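Local coordinates for protein CRISPR pre-crRNA endoribonuclease Cas5d (Mannheimia succiniciproducens, PDB 3KG4) that cleaves CRISPR precursor transcripts as a metal-independent endoribonuclease of the Cas5 family, a step in making the guide RNAs of an antiviral defence system, at residues G13-F18 / A108-D113; N5-H10 / I118-V123; K57-K62 / D172-S177. All blocks are in the same frame, centred on the assembly; numbering follows the deposited sequence.

Overall arrangement
Contacts 1 and 2 join the same two runs of chain at successive points. Strands 7-13 and 114-124 pair in the seven-stranded antiparallel sheet at contact 2. Their neighbours in sequence, 15-16 and 107-112, pair in a smaller mixed sheet at contact 1. The centres of the two contacts are about 23 Å apart. Contact 2 is the more buried, with apolar side chains on one face and a salt bridge on the other. Contact 1 is partly buried and runs from an apolar end to a charged corner. Contact 3 is partly buried and lies on the large sheet, where a loop covers strand 51-60 mainly by apolar contact. Tyr-59 links it to Glu-119 of contact 2.

Contact 1 (G13-F18 / A108-D113); sequences GDYACF and ATVLKD
Tyr-15 and Ala-16 pair with Lys-112 and Leu-111 in the smaller, mixed sheet of this Cas5-family fold, where the short strand 15-16 runs antiparallel to strand 107-112. Ala-16 and Leu-111 form the hydrogen-bonded pair. Ala-16 N gives a bond to Leu-111 O at 3.0 Å, and Leu-111 N returns one to Ala-16 O at 2.8 Å. Tyr-15 and Lys-112 are the non-hydrogen-bonded pair. Beyond them the chain turns at Asp-14 and Asp-113, where Asp-113 N bonds to Asp-14 O at 2.6 Å. This bond is nearly straight, 171° at the hydrogen, but its donor stands well above the carbonyl plane.

The side chains of Tyr-15 and Lys-112 run alongside each other in the same direction. Lys-112 is extended until its last bend, chi4 77°, and NZ comes to 3.3 Å from Tyr-15 OH. The angle is too poor for a hydrogen bond. NZ instead makes a salt bridge with Glu-67. Val-110 CG2 approaches CD1 of the Tyr-15 ring at 3.9 Å, and Val-110 CG1, the other branch, meets Cys-17 CB. On the face of Ala-16, Leu-111 CD1 touches the edge of the Phe-18 ring, 3.9 Å from CD2. At the corner, Asp-14 OD1 and Asp-113 OD1 are also 3.9 Å apart, with their carboxylate planes almost perpendicular. The like charges there are probably eased by Arg-65, which forms a salt bridge with Asp-113 OD2.

Strand 66-70 also pairs with strand 107-112 and touches Tyr-15, Val-110 and Leu-111. Tyr-116 of strand 114-124 packs against Phe-18 and Leu-111, so the large sheet backs this face. Strand 27-28 contributes Arg-27 beside Cys-17 and Ala-108.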
loop_
_atom_site.group_PDB
_atom_site.type_symbol
_atom_site.label_atom_id
_atom_site.label_comp_id
_atom_site.label_asym_id
_atom_site.label_seq_id
_atom_site.Cartn_x
_atom_site.Cartn_y
_atom_site.Cartn_z
ATOM N N GLY A 13 -1.599 -10.587 -4.705
ATOM C CA GLY A 13 -1.684 -10.659 -6.169
ATOM C C GLY A 13 -0.601 -11.542 -6.717
ATOM O O GLY A 13 0.441 -11.697 -6.108
ATOM N N ASP A 14 -0.840 -12.136 -7.883
ATOM C CA ASP A 14 0.164 -12.990 -8.502
ATOM C C ASP A 14 1.316 -12.155 -9.043
ATOM O O ASP A 14 2.422 -12.644 -9.124
ATOM C CB ASP A 14 -0.443 -13.803 -9.652
ATOM C CG ASP A 14 -1.399 -14.916 -9.168
ATOM O OD1 ASP A 14 -1.478 -15.178 -7.947
ATOM O OD2 ASP A 14 -2.074 -15.508 -10.043
ATOM N N TYR A 15 1.018 -10.929 -9.457
ATOM C CA TYR A 15 1.994 -9.949 -9.976
ATOM C C TYR A 15 1.797 -8.525 -9.447
ATOM O O TYR A 15 0.667 -8.109 -9.086
ATOM C CB TYR A 15 1.919 -9.896 -11.498
ATOM C CG TYR A 15 2.210 -11.197 -12.166
ATOM C CD1 TYR A 15 3.521 -11.670 -12.270
ATOM C CD2 TYR A 15 1.172 -11.993 -12.671
ATOM C CE1 TYR A 15 3.794 -12.873 -12.890
ATOM C CE2 TYR A 15 1.438 -13.199 -13.288
ATOM C CZ TYR A 15 2.745 -13.629 -13.402
ATOM O OH TYR A 15 3.011 -14.820 -14.017
ATOM N N ALA A 16 2.891 -7.760 -9.398
ATOM C CA ALA A 16 2.843 -6.344 -9.016
ATOM C C ALA A 16 3.954 -5.590 -9.718
ATOM O O ALA A 16 5.013 -6.127 -9.961
ATOM C CB ALA A 16 2.997 -6.154 -7.489
ATOM N N CYS A 17 3.721 -4.331 -9.993
ATOM C CA CYS A 17 4.744 -3.498 -10.557
ATOM C C CYS A 17 4.621 -2.080 -10.020
ATOM O O CYS A 17 3.769 -1.298 -10.454
ATOM C CB CYS A 17 4.702 -3.504 -12.102
ATOM S SG CYS A 17 6.173 -2.686 -12.737
ATOM N N PHE A 18 5.461 -1.778 -9.027
ATOM C CA PHE A 18 5.548 -0.462 -8.454
ATOM C C PHE A 18 6.755 0.215 -9.072
ATOM O O PHE A 18 7.905 0.076 -8.620
ATOM C CB PHE A 18 5.668 -0.560 -6.938
ATOM C CG PHE A 18 4.647 -1.439 -6.341
ATOM C CD1 PHE A 18 3.306 -1.043 -6.292
ATOM C CD2 PHE A 18 4.983 -2.709 -5.896
ATOM C CE1 PHE A 18 2.323 -1.921 -5.739
ATOM C CE2 PHE A 18 4.028 -3.557 -5.358
ATOM C CZ PHE A 18 2.704 -3.168 -5.278
ATOM N N ALA A 108 8.678 -5.777 -18.988
ATOM C CA ALA A 108 8.847 -5.144 -17.680
ATOM C C ALA A 108 9.286 -6.197 -16.692
ATOM O O ALA A 108 8.936 -7.377 -16.832
ATOM C CB ALA A 108 7.535 -4.538 -17.203
ATOM N N THR A 109 10.044 -5.766 -15.686
ATOM C CA THR A 109 10.449 -6.666 -14.613
ATOM C C THR A 109 9.551 -6.386 -13.403
ATOM O O THR A 109 9.599 -5.328 -12.825
ATOM C CB THR A 109 11.936 -6.544 -14.305
ATOM O OG1 THR A 109 12.656 -6.875 -15.510
ATOM C CG2 THR A 109 12.324 -7.534 -13.203
ATOM N N VAL A 110 8.744 -7.375 -13.046
ATOM C CA VAL A 110 7.681 -7.206 -12.078
ATOM C C VAL A 110 7.858 -8.177 -10.916
ATOM O O VAL A 110 8.583 -9.192 -11.023
ATOM C CB VAL A 110 6.318 -7.431 -12.749
ATOM C CG1 VAL A 110 6.189 -6.514 -14.011
ATOM C CG2 VAL A 110 6.110 -8.898 -13.092
ATOM N N LEU A 111 7.251 -7.827 -9.794
ATOM C CA LEU A 111 7.204 -8.729 -8.659
ATOM C C LEU A 111 6.267 -9.843 -8.962
ATOM O O LEU A 111 5.246 -9.660 -9.653
ATOM C CB LEU A 111 6.752 -7.985 -7.403
ATOM C CG LEU A 111 7.759 -6.980 -6.841
ATOM C CD1 LEU A 111 7.043 -6.015 -5.880
ATOM C CD2 LEU A 111 8.975 -7.671 -6.132
ATOM N N LYS A 112 6.582 -11.005 -8.422
ATOM C CA LYS A 112 5.718 -12.154 -8.520
ATOM C C LYS A 112 5.271 -12.612 -7.129
ATOM O O LYS A 112 6.085 -12.683 -6.210
ATOM C CB LYS A 112 6.471 -13.275 -9.244
ATOM C CG LYS A 112 5.707 -14.525 -9.436
ATOM C CD LYS A 112 6.559 -15.566 -10.170
ATOM C CE LYS A 112 5.693 -16.722 -10.635
ATOM N NZ LYS A 112 4.933 -16.311 -11.854
ATOM N N ASP A 113 3.984 -12.941 -7.012
ATOM C CA ASP A 113 3.394 -13.589 -5.826
ATOM C C ASP A 113 3.598 -12.771 -4.552
ATOM O O ASP A 113 4.361 -13.141 -3.657
ATOM C CB ASP A 113 3.924 -15.005 -5.635
ATOM C CG ASP A 113 3.495 -15.951 -6.753
ATOM O OD1 ASP A 113 2.329 -15.874 -7.245
ATOM O OD2 ASP A 113 4.339 -16.802 -7.111
#

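Contact 2 (N5-H10 / I118-V123); sequences NRIRLH and IEAHAV
Ile-7 to Leu-9 pair with Ile-118 to Ala-120 in the second and third strands from one edge of the seven-stranded antiparallel sheet. Ile-7 and Ala-120 form one hydrogen-bonded pair, with Ile-7 N 2.8 Å from Ala-120 O. Leu-9 and Ile-118 form the next, with Ile-118 N 2.9 Å from Leu-9 O. The side chains of these four residues make the apolar face, the tightly packed side. The CG1 branch of Ile-7 sits between the backbone N and the carbonyl carbon, chi1 68°. From there CD1 reaches across to Ala-120 CB at 3.9 Å.

The other face is polar, and its arginines are partly exposed, although Glu-119 is buried. There Arg-8 and Glu-119, a non-hydrogen-bonded pair, send their side chains out side by side and form a salt bridge. Arg-8 NE gives a bond to Glu-119 OE1 at 2.9 Å, and Arg-8 NH2 gives a second to the same oxygen at 3.2 Å. The oxygen is near the guanidinium plane, but both nitrogens approach it from one face of the carboxylate. Tyr-59 OH also bonds to OE1. A water accepts from Arg-8 NH2 and donates to Glu-119 OE2, closing a bridge on this side. The guanidinium of Arg-6 lies over a face of the Arg-8 group, and the negative charge of Glu-119 probably offsets the closeness of the two positive groups.

At the far end the Asn-5 amide extends the pairing in place of a main chain. Ala-122 N bonds to Asn-5 OD1 at 2.8 Å, and Asn-5 ND2 gives a bond to Ala-122 O at 2.8 Å.

Helix 135-146 covers Asn-5, Ile-7 and Leu-9, and helix 35-45 covers Leu-9, Ile-118 and Ala-120. Strand 51-60 continues the sheet beyond 118-123, and strand 164-167 continues it beyond 7-13.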
loop_
_atom_site.group_PDB
_atom_site.type_symbol
_atom_site.label_atom_id
_atom_site.label_comp_id
_atom_site.label_asym_id
_atom_site.label_seq_id
_atom_site.Cartn_x
_atom_site.Cartn_y
_atom_site.Cartn_z
ATOM N N ASN A 5 -9.248 5.130 14.931
ATOM C CA ASN A 5 -8.749 5.626 13.648
ATOM C C ASN A 5 -7.540 4.800 13.159
ATOM O O ASN A 5 -6.407 5.251 13.208
ATOM C CB ASN A 5 -8.372 7.101 13.777
ATOM C CG ASN A 5 -7.959 7.732 12.445
ATOM O OD1 ASN A 5 -8.186 7.164 11.355
ATOM N ND2 ASN A 5 -7.328 8.885 12.531
ATOM N N ARG A 6 -7.799 3.581 12.726
ATOM C CA ARG A 6 -6.768 2.722 12.194
ATOM C C ARG A 6 -7.411 1.615 11.390
ATOM O O ARG A 6 -8.353 0.969 11.855
ATOM C CB ARG A 6 -5.949 2.092 13.318
ATOM C CG ARG A 6 -4.757 1.268 12.807
ATOM C CD ARG A 6 -3.935 0.664 13.930
ATOM N NE ARG A 6 -4.492 -0.610 14.401
ATOM C CZ ARG A 6 -3.971 -1.339 15.388
ATOM N NH1 ARG A 6 -2.882 -0.941 16.033
ATOM N NH2 ARG A 6 -4.543 -2.471 15.743
ATOM N N ILE A 7 -6.897 1.373 10.189
ATOM C CA ILE A 7 -7.303 0.210 9.424
ATOM C C ILE A 7 -6.107 -0.662 9.077
ATOM O O ILE A 7 -4.979 -0.170 8.985
ATOM C CB ILE A 7 -8.056 0.609 8.125
ATOM C CG1 ILE A 7 -7.149 1.287 7.124
ATOM C CG2 ILE A 7 -9.236 1.530 8.452
ATOM C CD1 ILE A 7 -6.190 0.345 6.353
ATOM N N ARG A 8 -6.388 -1.944 8.898
ATOM C CA ARG A 8 -5.470 -2.915 8.341
ATOM C C ARG A 8 -6.159 -3.650 7.195
ATOM O O ARG A 8 -7.283 -4.201 7.344
ATOM C CB ARG A 8 -5.032 -3.929 9.396
ATOM C CG ARG A 8 -4.132 -3.349 10.454
ATOM C CD ARG A 8 -3.931 -4.331 11.568
ATOM N NE ARG A 8 -2.849 -3.923 12.442
ATOM C CZ ARG A 8 -2.508 -4.568 13.553
ATOM N NH1 ARG A 8 -3.184 -5.654 13.946
ATOM N NH2 ARG A 8 -1.485 -4.129 14.267
ATOM N N LEU A 9 -5.485 -3.650 6.054
ATOM C CA LEU A 9 -5.977 -4.279 4.832
ATOM C C LEU A 9 -4.929 -5.275 4.343
ATOM O O LEU A 9 -3.761 -4.932 4.099
ATOM C CB LEU A 9 -6.300 -3.220 3.747
ATOM C CG LEU A 9 -7.011 -3.731 2.477
ATOM C CD1 LEU A 9 -8.509 -4.063 2.749
ATOM C CD2 LEU A 9 -6.859 -2.726 1.317
ATOM N N HIS A 10 -5.353 -6.518 4.219
ATOM C CA HIS A 10 -4.574 -7.579 3.618
ATOM C C HIS A 10 -4.746 -7.497 2.108
ATOM O O HIS A 10 -5.884 -7.414 1.597
ATOM C CB HIS A 10 -5.072 -8.931 4.158
ATOM C CG HIS A 10 -4.279 -10.116 3.686
ATOM N ND1 HIS A 10 -4.821 -11.374 3.584
ATOM C CD2 HIS A 10 -2.998 -10.223 3.249
ATOM C CE1 HIS A 10 -3.898 -12.220 3.152
ATOM N NE2 HIS A 10 -2.775 -11.547 2.955
ATOM N N ILE A 118 -1.364 -3.470 4.814
ATOM C CA ILE A 118 -1.278 -2.017 4.867
ATOM C C ILE A 118 -1.966 -1.538 6.119
ATOM O O ILE A 118 -3.164 -1.841 6.341
ATOM C CB ILE A 118 -2.011 -1.396 3.682
ATOM C CG1 ILE A 118 -1.457 -1.947 2.366
ATOM C CG2 ILE A 118 -1.977 0.130 3.781
ATOM C CD1 ILE A 118 0.073 -1.891 2.257
ATOM N N GLU A 119 -1.214 -0.820 6.946
ATOM C CA GLU A 119 -1.743 -0.252 8.159
ATOM C C GLU A 119 -1.753 1.253 7.985
ATOM O O GLU A 119 -0.726 1.823 7.652
ATOM C CB GLU A 119 -0.873 -0.655 9.345
ATOM C CG GLU A 119 -1.443 -0.278 10.663
ATOM C CD GLU A 119 -0.643 -0.950 11.821
ATOM O OE1 GLU A 119 -0.584 -2.189 11.888
ATOM O OE2 GLU A 119 -0.095 -0.207 12.654
ATOM N N ALA A 120 -2.901 1.879 8.225
ATOM C CA ALA A 120 -3.150 3.266 7.873
ATOM C C ALA A 120 -4.159 3.908 8.812
ATOM O O ALA A 120 -4.933 3.198 9.502
ATOM C CB ALA A 120 -3.703 3.358 6.372
ATOM N N HIS A 121 -4.183 5.230 8.804
ATOM C CA HIS A 121 -5.246 5.971 9.456
ATOM C C HIS A 121 -5.710 7.118 8.547
ATOM O O HIS A 121 -5.068 7.432 7.514
ATOM C CB HIS A 121 -4.766 6.490 10.827
ATOM C CG HIS A 121 -3.691 7.521 10.748
ATOM N ND1 HIS A 121 -2.349 7.213 10.634
ATOM C CD2 HIS A 121 -3.764 8.864 10.772
ATOM C CE1 HIS A 121 -1.650 8.334 10.582
ATOM N NE2 HIS A 121 -2.493 9.349 10.643
ATOM N N ALA A 122 -6.826 7.738 8.918
ATOM C CA ALA A 122 -7.378 8.877 8.174
ATOM C C ALA A 122 -7.041 10.205 8.862
ATOM O O ALA A 122 -6.978 10.272 10.085
ATOM C CB ALA A 122 -8.926 8.711 8.021
ATOM N N VAL A 123 -6.785 11.246 8.065
ATOM C CA VAL A 123 -6.643 12.613 8.561
ATOM C C VAL A 123 -7.704 13.432 7.835
ATOM O O VAL A 123 -8.056 13.108 6.694
ATOM C CB VAL A 123 -5.230 13.202 8.308
ATOM C CG1 VAL A 123 -4.915 13.301 6.810
ATOM C CG2 VAL A 123 -5.090 14.593 8.955
HETATM O O HOH W 1 0.388 -1.728 14.682
#

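Contact 3 (K57-K62 / D172-S177); sequences KIYVLK and DPLPLS
Tyr-59 lies near the end of strand 51-60, in the large antiparallel sheet of the Cas5 fold, and Leu-61 just past it. Leu-174, Pro-175 and Ser-177 come over them from the irregular loop that joins strand 164-167 to strand 186-195. The loop is not a further strand here. It covers the face of the sheet that carries Arg-8 and Glu-119.

The aromatic contact is a CH-pi interaction. Leu-174 CD2 stands over the face of the Tyr-59 ring, 4.2 Å from its centroid and 11° from the ring normal. The second methyl, CD1, is nearer the hydroxyl end, 3.9 Å from Tyr-59 CE1. The two side chains cross at about a right angle, with both leucine methyls turned to the ring. Tyr-59 OH is not spent on the loop. It is hydrogen-bonded to Glu-119, which ties the ring to the neighbouring strand 114-124 and should limit its tilt beneath the leucine.

The aliphatic contact is between Leu-61 and Pro-175. Leu-61 has CG anti to its carbonyl carbon, chi1 -57°, and the extended chi2 carries CD1 to the proline ring. CD1 meets Pro-175 CB at 3.7 Å and Pro-175 CG at 3.8 Å. The other branch, CD2, faces the loop main chain, 4.1 Å from Leu-176 O. His-10 of strand 7-13 touches both Leu-61 and Pro-175, and Val-117 of strand 114-124 lies against Leu-174 and Pro-175. The loop therefore rests on three adjacent strands at once.

The remaining approach is at Ser-177, where the main chains draw close. The CA atoms of Leu-61 and Ser-177 are 4.2 Å apart, and Ser-177 OG lies 3.0 Å from Val-60 O.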
loop_
_atom_site.group_PDB
_atom_site.type_symbol
_atom_site.label_atom_id
_atom_site.label_comp_id
_atom_site.label_asym_id
_atom_site.label_seq_id
_atom_site.Cartn_x
_atom_site.Cartn_y
_atom_site.Cartn_z
ATOM N N LYS A 57 2.284 1.645 8.319
ATOM C CA LYS A 57 3.157 0.477 8.240
ATOM C C LYS A 57 2.825 -0.331 6.993
ATOM O O LYS A 57 1.678 -0.422 6.598
ATOM C CB LYS A 57 3.003 -0.405 9.493
ATOM C CG LYS A 57 3.434 0.261 10.823
ATOM C CD LYS A 57 3.204 -0.683 11.981
ATOM C CE LYS A 57 3.786 -0.169 13.335
ATOM N NZ LYS A 57 3.362 -1.215 14.344
ATOM N N ILE A 58 3.827 -0.957 6.407
ATOM C CA ILE A 58 3.620 -1.940 5.364
ATOM C C ILE A 58 4.282 -3.228 5.822
ATOM O O ILE A 58 5.503 -3.273 5.973
ATOM C CB ILE A 58 4.279 -1.478 4.001
ATOM C CG1 ILE A 58 3.612 -0.183 3.498
ATOM C CG2 ILE A 58 4.232 -2.598 3.006
ATOM C CD1 ILE A 58 4.478 0.619 2.478
ATOM N N TYR A 59 3.481 -4.265 6.027
ATOM C CA TYR A 59 3.975 -5.597 6.330
ATOM C C TYR A 59 4.184 -6.372 5.053
ATOM O O TYR A 59 3.252 -6.525 4.264
ATOM C CB TYR A 59 2.971 -6.363 7.171
ATOM C CG TYR A 59 2.646 -5.757 8.498
ATOM C CD1 TYR A 59 3.218 -6.240 9.677
ATOM C CD2 TYR A 59 1.766 -4.685 8.589
ATOM C CE1 TYR A 59 2.859 -5.673 10.923
ATOM C CE2 TYR A 59 1.442 -4.111 9.793
ATOM C CZ TYR A 59 1.958 -4.620 10.961
ATOM O OH TYR A 59 1.563 -4.013 12.143
ATOM N N VAL A 60 5.386 -6.897 4.865
ATOM C CA VAL A 60 5.749 -7.639 3.674
ATOM C C VAL A 60 5.770 -9.110 4.008
ATOM O O VAL A 60 6.617 -9.551 4.793
ATOM C CB VAL A 60 7.147 -7.263 3.150
ATOM C CG1 VAL A 60 7.464 -8.073 1.918
ATOM C CG2 VAL A 60 7.203 -5.807 2.849
ATOM N N LEU A 61 4.878 -9.867 3.367
ATOM C CA LEU A 61 4.548 -11.244 3.783
ATOM C C LEU A 61 5.246 -12.329 2.981
ATOM O O LEU A 61 5.428 -13.442 3.471
ATOM C CB LEU A 61 3.028 -11.461 3.692
ATOM C CG LEU A 61 2.185 -10.484 4.498
ATOM C CD1 LEU A 61 0.702 -10.813 4.350
ATOM C CD2 LEU A 61 2.630 -10.535 5.958
ATOM N N LYS A 62 5.632 -12.030 1.744
ATOM C CA LYS A 62 6.132 -13.047 0.870
ATOM C C LYS A 62 7.511 -12.677 0.314
ATOM O O LYS A 62 7.827 -11.509 0.188
ATOM C CB LYS A 62 5.134 -13.294 -0.253
ATOM C CG LYS A 62 3.913 -14.099 0.189
ATOM C CD LYS A 62 3.032 -14.412 -0.989
ATOM C CE LYS A 62 2.341 -15.758 -0.863
ATOM N NZ LYS A 62 1.278 -15.925 -1.914
ATOM N N ASP A 172 -9.380 -10.054 14.088
ATOM C CA ASP A 172 -8.654 -10.994 13.180
ATOM C C ASP A 172 -7.134 -10.861 13.379
ATOM O O ASP A 172 -6.647 -9.773 13.724
ATOM C CB ASP A 172 -8.908 -10.713 11.668
ATOM C CG ASP A 172 -10.387 -10.634 11.269
ATOM O OD1 ASP A 172 -11.258 -11.368 11.815
ATOM O OD2 ASP A 172 -10.685 -9.814 10.352
ATOM N N PRO A 173 -6.362 -11.941 13.121
ATOM C CA PRO A 173 -4.887 -11.918 13.260
ATOM C C PRO A 173 -4.147 -11.437 12.006
ATOM O O PRO A 173 -4.717 -11.466 10.932
ATOM C CB PRO A 173 -4.547 -13.382 13.532
ATOM C CG PRO A 173 -5.599 -14.140 12.802
ATOM C CD PRO A 173 -6.851 -13.285 12.768
ATOM N N LEU A 174 -2.906 -10.970 12.148
ATOM C CA LEU A 174 -2.105 -10.612 10.973
ATOM C C LEU A 174 -1.692 -11.923 10.327
ATOM O O LEU A 174 -1.345 -12.875 11.037
ATOM C CB LEU A 174 -0.852 -9.787 11.337
ATOM C CG LEU A 174 -1.009 -8.331 11.825
ATOM C CD1 LEU A 174 0.203 -7.925 12.697
ATOM C CD2 LEU A 174 -1.177 -7.342 10.670
ATOM N N PRO A 175 -1.727 -11.996 8.977
ATOM C CA PRO A 175 -1.089 -13.157 8.336
ATOM C C PRO A 175 0.343 -13.313 8.803
ATOM O O PRO A 175 0.999 -12.323 9.113
ATOM C CB PRO A 175 -1.104 -12.795 6.849
ATOM C CG PRO A 175 -2.120 -11.690 6.705
ATOM C CD PRO A 175 -2.180 -10.984 8.009
ATOM N N LEU A 176 0.838 -14.543 8.845
ATOM C CA LEU A 176 2.235 -14.783 9.216
ATOM C C LEU A 176 3.092 -14.406 8.005
ATOM O O LEU A 176 2.622 -14.498 6.875
ATOM C CB LEU A 176 2.463 -16.244 9.642
ATOM C CG LEU A 176 1.755 -17.339 8.833
ATOM C CD1 LEU A 176 2.375 -18.722 9.130
ATOM C CD2 LEU A 176 0.225 -17.380 9.089
ATOM N N SER A 177 4.297 -13.908 8.252
ATOM C CA SER A 177 5.249 -13.637 7.185
ATOM C C SER A 177 5.695 -15.003 6.686
ATOM O O SER A 177 5.819 -15.943 7.485
ATOM C CB SER A 177 6.477 -12.848 7.681
ATOM O OG SER A 177 6.607 -11.540 7.075
#